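Local coordinates for protein peptide chain release factor subunit 1 (Aeropyrum pernix, PDB 3AGK) that probably directs the termination of protein synthesis in archaea, releasing the finished polypeptide from the ribosome in response to the stop codons UAA, UAG and UGA, at residues A[21-27]-A[128-134]; A[36-41]-A[117-121]; A[286-290]-A[354-359]; A[311-317]-A[337-341]. One frame throughout, in Å; residues are numbered along the deposited sequence.

How the interactions relate
The four contacts fall into two pairs. Interactions 1 and 2 both lie in the N-terminal domain of the release factor, with centres about 15 Å apart, and they touch: Tyr38 OH meets Ile129 O at 2.7 Å and Ser36 OG meets Ile129 N at 2.9 Å, both probable hydrogen bonds. Interactions 3 and 4 belong to the C-terminal domain, with centres about 19 Å apart, and are joined by a salt bridge between Glu288 OE2 and Lys317 NZ of 2.8 Å. The two pairs stay apart: even the closest approach between them, that of interactions 1 and 3, is about 16 Å between nearest atoms, and the centres of interactions 2 and 4 are about 46 Å apart.

Interaction 1 (A[21-27]-A[128-134]); sequences LKELKKW and FITDFLE
Over one face of the Trp27 indole sits Phe128 CE2, 3.4 Å from Trp27 CD2 and displaced toward the edge of the indole; the rings are oblique, with the Phe128 plane at 35° to the five-membered ring. The two side chains run side by side in the same direction. At the edge of the Phe128 ring, near its plane, lies Leu24 O, while Leu24 CG packs 4.3 Å from Phe128 CD2. The same Leu24 O accepts the backbone N-H of Trp27 in a type I turn from Leu24 to Trp27. Leu21 CD1 lies against Leu133 CB at 4.1 Å, and its CD2 reaches the backbone of Leu133 and Glu134.

Lys25 starts off away from the other segment, but a bend at chi3 (-82°) carries NZ back to Glu134 OE2, 3.1 Å away, in a salt bridge that meets the carboxylate from above its plane. Without the Trp27 indole, as with an alanine here, Phe128 would probably lose the surface against it and a gap open beside Phe109 of strand 107-111. The contact thus joins an apolar core, shared with Phe96, to one charged pair at its border, Lys25 and Glu134, likely to offset each other's charge.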
# COMPACT_ATOMS: atom_id res chain seq x y z
N LEU A 21 -3.86 -0.84 12.71
CA LEU A 21 -4.00 0.00 11.52
C LEU A 21 -5.20 -0.40 10.67
O LEU A 21 -5.93 0.45 10.18
CB LEU A 21 -2.72 -0.05 10.69
CG LEU A 21 -1.90 1.24 10.62
CD1 LEU A 21 -2.09 2.10 11.84
CD2 LEU A 21 -0.42 0.93 10.41
N LYS A 22 -5.40 -1.70 10.52
CA LYS A 22 -6.53 -2.21 9.74
C LYS A 22 -7.86 -1.76 10.33
O LYS A 22 -8.86 -1.65 9.62
CB LYS A 22 -6.47 -3.73 9.64
CG LYS A 22 -7.72 -4.37 9.04
CD LYS A 22 -7.38 -5.32 7.88
CE LYS A 22 -6.49 -6.49 8.32
NZ LYS A 22 -5.04 -6.15 8.33
N GLU A 23 -7.87 -1.49 11.63
CA GLU A 23 -9.11 -1.10 12.29
C GLU A 23 -9.19 0.41 12.52
O GLU A 23 -10.28 0.99 12.58
CB GLU A 23 -9.28 -1.87 13.60
CG GLU A 23 -10.71 -2.24 13.90
CD GLU A 23 -11.33 -1.34 14.94
OE1 GLU A 23 -12.54 -1.45 15.19
OE2 GLU A 23 -10.58 -0.51 15.52
N LEU A 24 -8.04 1.06 12.66
CA LEU A 24 -8.01 2.52 12.66
C LEU A 24 -8.51 3.02 11.31
O LEU A 24 -9.33 3.93 11.23
CB LEU A 24 -6.60 3.05 12.97
CG LEU A 24 -6.23 3.43 14.42
CD1 LEU A 24 -7.22 2.88 15.46
CD2 LEU A 24 -4.81 2.96 14.75
N LYS A 25 -8.02 2.40 10.23
CA LYS A 25 -8.42 2.81 8.88
C LYS A 25 -9.93 2.72 8.68
O LYS A 25 -10.49 3.41 7.83
CB LYS A 25 -7.65 2.03 7.80
CG LYS A 25 -6.18 2.46 7.67
CD LYS A 25 -5.55 2.09 6.33
CE LYS A 25 -5.07 0.65 6.30
NZ LYS A 25 -4.17 0.40 5.15
N LYS A 26 -10.59 1.89 9.49
CA LYS A 26 -12.05 1.75 9.43
C LYS A 26 -12.81 3.00 9.87
O LYS A 26 -13.95 3.21 9.47
CB LYS A 26 -12.52 0.57 10.29
CG LYS A 26 -12.42 -0.81 9.63
CD LYS A 26 -13.24 -1.83 10.41
CE LYS A 26 -13.30 -3.17 9.68
NZ LYS A 26 -14.34 -4.07 10.27
N TRP A 27 -12.20 3.84 10.71
CA TRP A 27 -12.92 4.95 11.34
C TRP A 27 -13.27 6.11 10.41
O TRP A 27 -12.41 6.58 9.66
CB TRP A 27 -12.13 5.46 12.54
CG TRP A 27 -12.18 4.52 13.66
CD1 TRP A 27 -11.73 3.24 13.67
CD2 TRP A 27 -12.73 4.77 14.96
NE1 TRP A 27 -11.95 2.67 14.90
CE2 TRP A 27 -12.57 3.58 15.71
CE3 TRP A 27 -13.34 5.88 15.56
CZ2 TRP A 27 -12.99 3.48 17.03
CZ3 TRP A 27 -13.76 5.77 16.88
CH2 TRP A 27 -13.58 4.58 17.60
N PHE A 128 -9.07 9.21 11.02
CA PHE A 128 -7.77 9.26 11.69
C PHE A 128 -6.63 9.43 10.66
O PHE A 128 -6.67 8.87 9.55
CB PHE A 128 -7.53 8.01 12.55
CG PHE A 128 -8.45 7.89 13.76
CD1 PHE A 128 -8.72 8.98 14.58
CD2 PHE A 128 -9.01 6.66 14.11
CE1 PHE A 128 -9.55 8.87 15.70
CE2 PHE A 128 -9.84 6.53 15.22
CZ PHE A 128 -10.11 7.63 16.02
N ILE A 129 -5.62 10.21 11.01
CA ILE A 129 -4.44 10.35 10.16
C ILE A 129 -3.40 9.31 10.57
O ILE A 129 -2.81 9.40 11.64
CB ILE A 129 -3.83 11.75 10.28
CG1 ILE A 129 -4.92 12.82 10.21
CG2 ILE A 129 -2.74 11.94 9.21
CD1 ILE A 129 -5.74 12.78 8.95
N THR A 130 -3.19 8.33 9.71
CA THR A 130 -2.36 7.19 10.07
C THR A 130 -1.03 7.28 9.34
O THR A 130 -0.12 6.48 9.57
CB THR A 130 -3.04 5.90 9.67
OG1 THR A 130 -2.58 5.50 8.38
CG2 THR A 130 -4.55 6.10 9.62
N ASP A 131 -0.95 8.27 8.44
CA ASP A 131 0.22 8.54 7.63
C ASP A 131 1.50 7.92 8.13
O ASP A 131 1.99 6.94 7.57
CB ASP A 131 0.43 10.05 7.51
CG ASP A 131 -0.53 10.71 6.54
OD1 ASP A 131 -1.53 10.07 6.18
OD2 ASP A 131 -0.28 11.88 6.15
N PHE A 132 2.05 8.52 9.17
CA PHE A 132 3.40 8.21 9.64
C PHE A 132 3.53 6.74 10.02
O PHE A 132 4.59 6.14 9.87
CB PHE A 132 3.76 9.09 10.84
CG PHE A 132 3.28 10.53 10.73
CD1 PHE A 132 1.93 10.84 10.77
CD2 PHE A 132 4.19 11.57 10.64
CE1 PHE A 132 1.50 12.14 10.70
CE2 PHE A 132 3.76 12.88 10.57
CZ PHE A 132 2.41 13.16 10.59
N LEU A 133 2.43 6.16 10.50
CA LEU A 133 2.44 4.80 11.05
C LEU A 133 2.51 3.75 9.95
O LEU A 133 3.19 2.72 10.10
CB LEU A 133 1.20 4.57 11.90
CG LEU A 133 1.06 5.51 13.09
CD1 LEU A 133 -0.32 5.40 13.74
CD2 LEU A 133 2.16 5.22 14.11
N GLU A 134 1.80 4.00 8.86
CA GLU A 134 1.79 3.07 7.73
C GLU A 134 3.16 2.92 7.10
O GLU A 134 3.45 1.91 6.47
CB GLU A 134 0.77 3.50 6.68
CG GLU A 134 -0.65 3.55 7.17
CD GLU A 134 -1.66 3.48 6.04
OE1 GLU A 134 -2.31 4.51 5.76
OE2 GLU A 134 -1.79 2.39 5.44

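Interaction 2 (A[36-41]-A[117-121]); sequences SLYIPP and IRVFY
Tyr38 and Tyr121 lie side by side and point the same way from the sheet, Tyr38 CD1 resting 4.0 Å from Tyr121 CB. They face each other as an antiparallel hydrogen-bonded pair: Tyr38 N donates to Tyr121 O at 2.8 Å, nearly straight at 170°, and Tyr121 N returns a bond to Tyr38 O at 3.1 Å, in the carbonyl plane and on a lone pair. Ile117 crosses Tyr38 at about a right angle and sets CG2 at the edge of the phenol ring, 3.9 Å from Tyr38 CD2. With CG anti to the carbonyl carbon (chi1 -68°), the Tyr38 ring extends toward Ile129, whose O is hydrogen-bonded by the phenol hydroxyl; Phe132 meets both tyrosine rings.

Phe120 belongs with Leu37 and Ile39. Its CG stands anti to the backbone N (chi1 175°), which brings CE1 to 3.6 Å from Leu37 CD1, the two side chains crossing at a slant, while Ile39 CG1 and Pro40 CD come to the ring edge. Helix 45-58 supplies Val48 and Leu51 to the same phenylalanine. Beyond the paired residues, Pro40 CG lies 3.3 Å from Arg118 O, and Pro41 CD approaches Ile117 O.

Strand 34-39 is thereby joined to the start of strand 121-125 by a reciprocal pair of backbone bonds, which satisfies the N-H and C=O groups of Tyr38 and Tyr121, with Leu37 and Phe120 packed beside them; the prolines, having no N-H, cannot donate such bonds further along.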
# COMPACT_ATOMS: atom_id res chain seq x y z
N SER A 36 -6.39 13.14 15.87
CA SER A 36 -5.13 12.44 15.66
C SER A 36 -4.01 13.25 16.33
O SER A 36 -3.89 14.44 16.09
CB SER A 36 -4.86 12.28 14.16
OG SER A 36 -5.90 11.57 13.52
N LEU A 37 -3.20 12.60 17.17
CA LEU A 37 -2.17 13.32 17.92
C LEU A 37 -0.86 12.52 18.09
O LEU A 37 -0.85 11.46 18.72
CB LEU A 37 -2.73 13.72 19.28
CG LEU A 37 -1.75 14.28 20.30
CD1 LEU A 37 -1.32 15.67 19.87
CD2 LEU A 37 -2.41 14.32 21.65
N TYR A 38 0.23 13.05 17.55
CA TYR A 38 1.54 12.39 17.60
C TYR A 38 2.52 13.24 18.41
O TYR A 38 2.71 14.42 18.12
CB TYR A 38 2.12 12.25 16.20
CG TYR A 38 1.42 11.29 15.26
CD1 TYR A 38 0.17 11.59 14.71
CD2 TYR A 38 2.05 10.12 14.85
CE1 TYR A 38 -0.45 10.71 13.82
CE2 TYR A 38 1.44 9.24 13.96
CZ TYR A 38 0.20 9.53 13.45
OH TYR A 38 -0.38 8.65 12.56
N ILE A 39 3.16 12.64 19.40
CA ILE A 39 4.06 13.38 20.27
C ILE A 39 5.47 12.81 20.30
O ILE A 39 5.69 11.71 20.79
CB ILE A 39 3.53 13.40 21.71
CG1 ILE A 39 2.07 13.88 21.73
CG2 ILE A 39 4.45 14.24 22.60
CD1 ILE A 39 1.37 13.66 23.08
N PRO A 40 6.45 13.56 19.77
CA PRO A 40 7.83 13.07 19.74
C PRO A 40 8.42 12.96 21.14
O PRO A 40 7.92 13.58 22.08
CB PRO A 40 8.57 14.16 18.96
CG PRO A 40 7.51 14.85 18.17
CD PRO A 40 6.30 14.83 19.05
N PRO A 41 9.50 12.19 21.29
CA PRO A 41 10.13 12.06 22.61
C PRO A 41 10.69 13.41 23.08
O PRO A 41 10.64 13.73 24.26
CB PRO A 41 11.26 11.06 22.37
CG PRO A 41 10.90 10.36 21.09
CD PRO A 41 10.15 11.35 20.27
N ILE A 117 8.71 8.54 16.62
CA ILE A 117 8.19 9.63 15.81
C ILE A 117 9.04 10.86 16.10
O ILE A 117 9.65 10.96 17.16
CB ILE A 117 6.71 9.88 16.12
CG1 ILE A 117 6.39 9.47 17.56
CG2 ILE A 117 5.83 9.04 15.22
CD1 ILE A 117 4.91 9.45 17.86
N ARG A 118 9.10 11.79 15.14
CA ARG A 118 9.94 12.97 15.31
C ARG A 118 9.16 14.27 15.11
O ARG A 118 9.54 15.31 15.65
CB ARG A 118 11.16 12.93 14.40
CG ARG A 118 12.48 12.69 15.15
CD ARG A 118 12.31 11.56 16.16
NE ARG A 118 13.45 11.39 17.07
CZ ARG A 118 14.47 10.55 16.85
NH1 ARG A 118 14.49 9.81 15.75
NH2 ARG A 118 15.45 10.45 17.73
N VAL A 119 8.07 14.19 14.35
CA VAL A 119 7.29 15.38 14.03
C VAL A 119 5.94 15.42 14.75
O VAL A 119 5.06 14.59 14.50
CB VAL A 119 7.09 15.57 12.51
CG1 VAL A 119 6.90 14.24 11.82
CG2 VAL A 119 5.92 16.52 12.22
N PHE A 120 5.81 16.37 15.66
CA PHE A 120 4.54 16.55 16.36
C PHE A 120 3.45 16.78 15.34
O PHE A 120 3.66 17.42 14.32
CB PHE A 120 4.61 17.73 17.32
CG PHE A 120 3.30 18.04 17.99
CD1 PHE A 120 2.88 17.30 19.07
CD2 PHE A 120 2.50 19.07 17.52
CE1 PHE A 120 1.67 17.58 19.70
CE2 PHE A 120 1.29 19.36 18.14
CZ PHE A 120 0.88 18.62 19.23
N TYR A 121 2.27 16.23 15.60
CA TYR A 121 1.17 16.42 14.67
C TYR A 121 -0.11 16.37 15.46
O TYR A 121 -0.28 15.53 16.35
CB TYR A 121 1.21 15.32 13.61
CG TYR A 121 0.24 15.49 12.46
CD1 TYR A 121 0.60 16.20 11.32
CD2 TYR A 121 -1.03 14.92 12.50
CE1 TYR A 121 -0.28 16.35 10.26
CE2 TYR A 121 -1.92 15.07 11.44
CZ TYR A 121 -1.53 15.79 10.32
OH TYR A 121 -2.40 15.93 9.27

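Interaction 3 (A[286-290]-A[354-359]); sequences MEEFK and WFLKTF
An aromatic cluster of Phe289, Phe355 and Phe359 forms the centre of this helix-helix contact in the C-terminal domain. The Phe289 ring, with CG anti to its backbone N, projects from helix 277-294 toward helix 352-359 and takes part in two edge-to-face pairs. In one it supplies the edge: Phe289 CZ lies over a face of Phe359, 3.6 Å from Phe359 CE1, with the planes at 75°. The side chains arrive from opposite directions. In the other it offers its face to the edge of Phe355, an offset arrangement with ring centroids 5.9 Å apart and planes at 84°.

Met286 adds a Met-aromatic contact. Its chain bends at chi2, and Met286 SD stands obliquely to the Phe355 ring, 5.0 Å from the Phe355 centroid; the methyl CE is modelled over one face of that ring, too close to be relied on in detail. Met286 SD also lies at the edge of the Trp354 indole, 4.2 Å from Trp354 CZ3. Trp354 covers the outer part of the contact: its CH2 is 3.9 Å from Phe289 CE2 and 4.1 Å from Lys290 CG, the aliphatic part of the lysine crossing the tryptophan at about a right angle.

Side chains thus span the separation between the two helices, whose short segments approach no nearer than 13.2 Å between axes and run at 38° to each other. Beneath them, Ala363 and Leu320 of strands 362-366 and 316-322 touch Phe289 and Phe355, so that both helices pack on the mixed sheet in a layered alpha/beta arrangement typical of this third eRF1 domain.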
# COMPACT_ATOMS: atom_id res chain seq x y z
N MET A 286 -1.92 -18.31 -10.44
CA MET A 286 -3.23 -18.17 -11.08
C MET A 286 -3.29 -18.80 -12.47
O MET A 286 -4.24 -19.50 -12.82
CB MET A 286 -3.63 -16.71 -11.18
CG MET A 286 -4.66 -16.29 -10.17
SD MET A 286 -6.26 -17.10 -10.35
CE MET A 286 -6.80 -16.86 -8.68
N GLU A 287 -2.26 -18.55 -13.27
CA GLU A 287 -2.17 -19.13 -14.61
C GLU A 287 -2.01 -20.65 -14.58
O GLU A 287 -2.66 -21.36 -15.35
CB GLU A 287 -1.05 -18.48 -15.41
CG GLU A 287 -1.31 -17.02 -15.73
CD GLU A 287 -0.14 -16.36 -16.44
OE1 GLU A 287 -0.23 -15.15 -16.72
OE2 GLU A 287 0.87 -17.07 -16.70
N GLU A 288 -1.14 -21.16 -13.71
CA GLU A 288 -1.00 -22.60 -13.58
C GLU A 288 -2.34 -23.24 -13.20
O GLU A 288 -2.75 -24.24 -13.79
CB GLU A 288 0.06 -22.95 -12.53
CG GLU A 288 0.22 -24.44 -12.28
CD GLU A 288 1.31 -24.76 -11.26
OE1 GLU A 288 1.88 -23.82 -10.67
OE2 GLU A 288 1.59 -25.96 -11.05
N PHE A 289 -3.03 -22.64 -12.23
CA PHE A 289 -4.34 -23.10 -11.81
C PHE A 289 -5.29 -23.16 -13.02
O PHE A 289 -6.00 -24.14 -13.21
CB PHE A 289 -4.88 -22.19 -10.68
CG PHE A 289 -6.33 -22.43 -10.32
CD1 PHE A 289 -6.72 -23.60 -9.69
CD2 PHE A 289 -7.29 -21.47 -10.60
CE1 PHE A 289 -8.05 -23.82 -9.35
CE2 PHE A 289 -8.62 -21.68 -10.26
CZ PHE A 289 -9.00 -22.85 -9.63
N LYS A 290 -5.29 -22.11 -13.84
CA LYS A 290 -6.24 -22.05 -14.95
C LYS A 290 -5.90 -23.04 -16.06
O LYS A 290 -6.80 -23.63 -16.67
CB LYS A 290 -6.34 -20.63 -15.50
CG LYS A 290 -7.74 -20.29 -15.98
CD LYS A 290 -8.23 -21.28 -17.05
CE LYS A 290 -9.73 -21.48 -17.01
NZ LYS A 290 -10.15 -22.65 -17.84
N TRP A 354 -13.07 -13.12 -10.82
CA TRP A 354 -13.50 -14.36 -11.41
C TRP A 354 -13.25 -15.53 -10.45
O TRP A 354 -14.13 -16.37 -10.22
CB TRP A 354 -12.73 -14.58 -12.72
CG TRP A 354 -12.79 -15.99 -13.17
CD1 TRP A 354 -13.82 -16.59 -13.84
CD2 TRP A 354 -11.80 -17.00 -12.96
NE1 TRP A 354 -13.52 -17.92 -14.07
CE2 TRP A 354 -12.28 -18.19 -13.54
CE3 TRP A 354 -10.55 -17.01 -12.34
CZ2 TRP A 354 -11.55 -19.38 -13.52
CZ3 TRP A 354 -9.82 -18.17 -12.33
CH2 TRP A 354 -10.33 -19.35 -12.91
N PHE A 355 -12.03 -15.57 -9.90
CA PHE A 355 -11.62 -16.56 -8.91
C PHE A 355 -12.56 -16.61 -7.71
O PHE A 355 -12.96 -17.69 -7.26
CB PHE A 355 -10.19 -16.27 -8.44
CG PHE A 355 -9.66 -17.25 -7.41
CD1 PHE A 355 -9.56 -18.61 -7.70
CD2 PHE A 355 -9.24 -16.81 -6.16
CE1 PHE A 355 -9.07 -19.51 -6.75
CE2 PHE A 355 -8.75 -17.70 -5.21
CZ PHE A 355 -8.67 -19.05 -5.50
N LEU A 356 -12.89 -15.44 -7.19
CA LEU A 356 -13.81 -15.32 -6.07
C LEU A 356 -15.23 -15.75 -6.47
O LEU A 356 -15.95 -16.36 -5.67
CB LEU A 356 -13.84 -13.87 -5.57
CG LEU A 356 -14.78 -13.62 -4.39
CD1 LEU A 356 -14.30 -14.45 -3.20
CD2 LEU A 356 -14.87 -12.13 -4.03
N LYS A 357 -15.65 -15.41 -7.68
CA LYS A 357 -17.02 -15.72 -8.10
C LYS A 357 -17.17 -17.20 -8.39
O LYS A 357 -18.15 -17.82 -8.00
CB LYS A 357 -17.45 -14.89 -9.34
CG LYS A 357 -18.86 -15.25 -9.84
CD LYS A 357 -19.22 -14.68 -11.21
CE LYS A 357 -20.73 -14.80 -11.42
NZ LYS A 357 -21.20 -14.47 -12.79
N THR A 358 -16.20 -17.78 -9.09
CA THR A 358 -16.43 -19.13 -9.56
C THR A 358 -15.93 -20.22 -8.60
O THR A 358 -16.41 -21.35 -8.67
CB THR A 358 -16.02 -19.35 -11.06
OG1 THR A 358 -14.82 -20.10 -11.17
CG2 THR A 358 -15.89 -18.03 -11.79
N PHE A 359 -15.03 -19.87 -7.68
CA PHE A 359 -14.48 -20.83 -6.72
C PHE A 359 -14.54 -20.36 -5.27
O PHE A 359 -13.88 -20.92 -4.39
CB PHE A 359 -13.03 -21.14 -7.09
CG PHE A 359 -12.89 -21.83 -8.40
CD1 PHE A 359 -12.43 -21.14 -9.52
CD2 PHE A 359 -13.20 -23.18 -8.53
CE1 PHE A 359 -12.28 -21.78 -10.74
CE2 PHE A 359 -13.06 -23.83 -9.74
CZ PHE A 359 -12.59 -23.12 -10.85

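Interaction 4 (A[311-317]-A[337-341]); sequences LEMGAVK and SSGAQ
Apolar packing brings Leu311 and Val316 onto Ala340. Leu311 CD1 lies 3.9 Å from the Ala340 methyl CB, and Val316 CB approaches the same methyl at 4.1 Å. Leu311 also lies alongside Ser338, whose CB is 3.8 Å from Leu311 CG; the serine hydroxyl, turned anti to its own carbonyl carbon (chi1 -54°), is hydrogen-bonded to Lys334 O. Cutting Leu311 back to an alanine is likely to open a gap where CD1 now fills the space between Ser338 CB and Ala340 CB.

Among direct polar contacts, Gln341 N donates to Lys317 O at 2.9 Å, tilted 33° from the carbonyl plane. Water supplies further links. One molecule accepts from Val316 N and donates to both Val316 O and Ser338 O, the last at 2.6 Å, so three backbone atoms hold it between the segments. A second donates to Lys317 O, with a weak bond to Gly339 O.

Backbone shape completes the contact: Gly314, at positive phi, is the C-prime residue of a Schellman motif that ends helix 304-312, and its CA comes 3.6 Å from Ser338 O. Arg367 bonds to the carbonyls of both Gly314 and Gly339. The contact therefore sets the turn between helix 304-312 and strand 316-322 beside the loop leading from helix 328-335 into strand 341-345, at the point where these two parallel neighbouring strands begin.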
# COMPACT_ATOMS: atom_id res chain seq x y z
N LEU A 311 -5.64 -31.14 1.79
CA LEU A 311 -4.63 -30.59 2.69
C LEU A 311 -4.23 -31.65 3.72
O LEU A 311 -3.08 -31.72 4.14
CB LEU A 311 -5.18 -29.37 3.42
CG LEU A 311 -4.55 -27.98 3.26
CD1 LEU A 311 -3.62 -27.80 2.04
CD2 LEU A 311 -5.66 -26.93 3.25
N GLU A 312 -5.22 -32.44 4.12
CA GLU A 312 -5.08 -33.43 5.20
C GLU A 312 -4.08 -34.53 4.83
O GLU A 312 -3.46 -35.15 5.71
CB GLU A 312 -6.45 -34.05 5.48
CG GLU A 312 -6.87 -34.09 6.94
CD GLU A 312 -7.49 -32.79 7.43
OE1 GLU A 312 -8.74 -32.67 7.36
OE2 GLU A 312 -6.74 -31.90 7.88
N MET A 313 -3.94 -34.80 3.54
CA MET A 313 -3.03 -35.84 3.10
C MET A 313 -1.81 -35.24 2.39
O MET A 313 -1.13 -35.92 1.62
CB MET A 313 -3.75 -36.87 2.21
CG MET A 313 -4.26 -36.34 0.89
SD MET A 313 -5.53 -37.45 0.26
CE MET A 313 -5.47 -37.09 -1.49
N GLY A 314 -1.55 -33.97 2.69
CA GLY A 314 -0.41 -33.29 2.08
C GLY A 314 -0.38 -33.34 0.57
O GLY A 314 0.69 -33.28 -0.03
N ALA A 315 -1.56 -33.40 -0.05
CA ALA A 315 -1.70 -33.45 -1.51
C ALA A 315 -1.61 -32.08 -2.22
O ALA A 315 -1.47 -32.02 -3.45
CB ALA A 315 -3.00 -34.13 -1.87
N VAL A 316 -1.68 -30.99 -1.46
CA VAL A 316 -1.70 -29.66 -2.07
C VAL A 316 -0.32 -28.99 -2.14
O VAL A 316 0.30 -28.75 -1.11
CB VAL A 316 -2.67 -28.71 -1.31
CG1 VAL A 316 -2.81 -27.36 -2.07
CG2 VAL A 316 -4.01 -29.37 -1.10
N LYS A 317 0.16 -28.67 -3.33
CA LYS A 317 1.42 -27.92 -3.39
C LYS A 317 1.24 -26.42 -3.17
O LYS A 317 2.03 -25.79 -2.48
CB LYS A 317 2.23 -28.21 -4.66
CG LYS A 317 1.72 -27.58 -5.92
CD LYS A 317 2.79 -27.67 -7.00
CE LYS A 317 2.39 -26.87 -8.23
NZ LYS A 317 3.56 -26.50 -9.07
N SER A 337 2.05 -26.56 7.78
CA SER A 337 1.73 -27.96 7.91
C SER A 337 0.70 -28.24 6.82
O SER A 337 0.02 -27.32 6.36
CB SER A 337 1.14 -28.28 9.27
OG SER A 337 0.62 -29.60 9.29
N SER A 338 0.57 -29.50 6.42
CA SER A 338 -0.04 -29.85 5.14
C SER A 338 1.01 -29.58 4.08
O SER A 338 0.86 -30.00 2.94
CB SER A 338 -1.29 -29.02 4.83
OG SER A 338 -2.25 -29.07 5.86
N GLY A 339 2.06 -28.86 4.48
CA GLY A 339 3.16 -28.50 3.61
C GLY A 339 2.78 -27.82 2.30
O GLY A 339 3.38 -28.10 1.26
N ALA A 340 1.79 -26.92 2.34
CA ALA A 340 1.37 -26.21 1.13
C ALA A 340 1.85 -24.76 1.11
O ALA A 340 1.84 -24.06 2.12
CB ALA A 340 -0.17 -26.29 0.94
N GLN A 341 2.29 -24.30 -0.05
CA GLN A 341 2.60 -22.89 -0.19
C GLN A 341 1.32 -22.08 -0.34
O GLN A 341 0.40 -22.46 -1.07
CB GLN A 341 3.54 -22.64 -1.36
CG GLN A 341 4.01 -21.19 -1.43
CD GLN A 341 4.49 -20.65 -0.08
OE1 GLN A 341 3.70 -20.43 0.85
NE2 GLN A 341 5.80 -20.42 0.02
O HOH W 1 -0.71 -30.30 0.95
O HOH W 2 4.77 -26.55 -1.51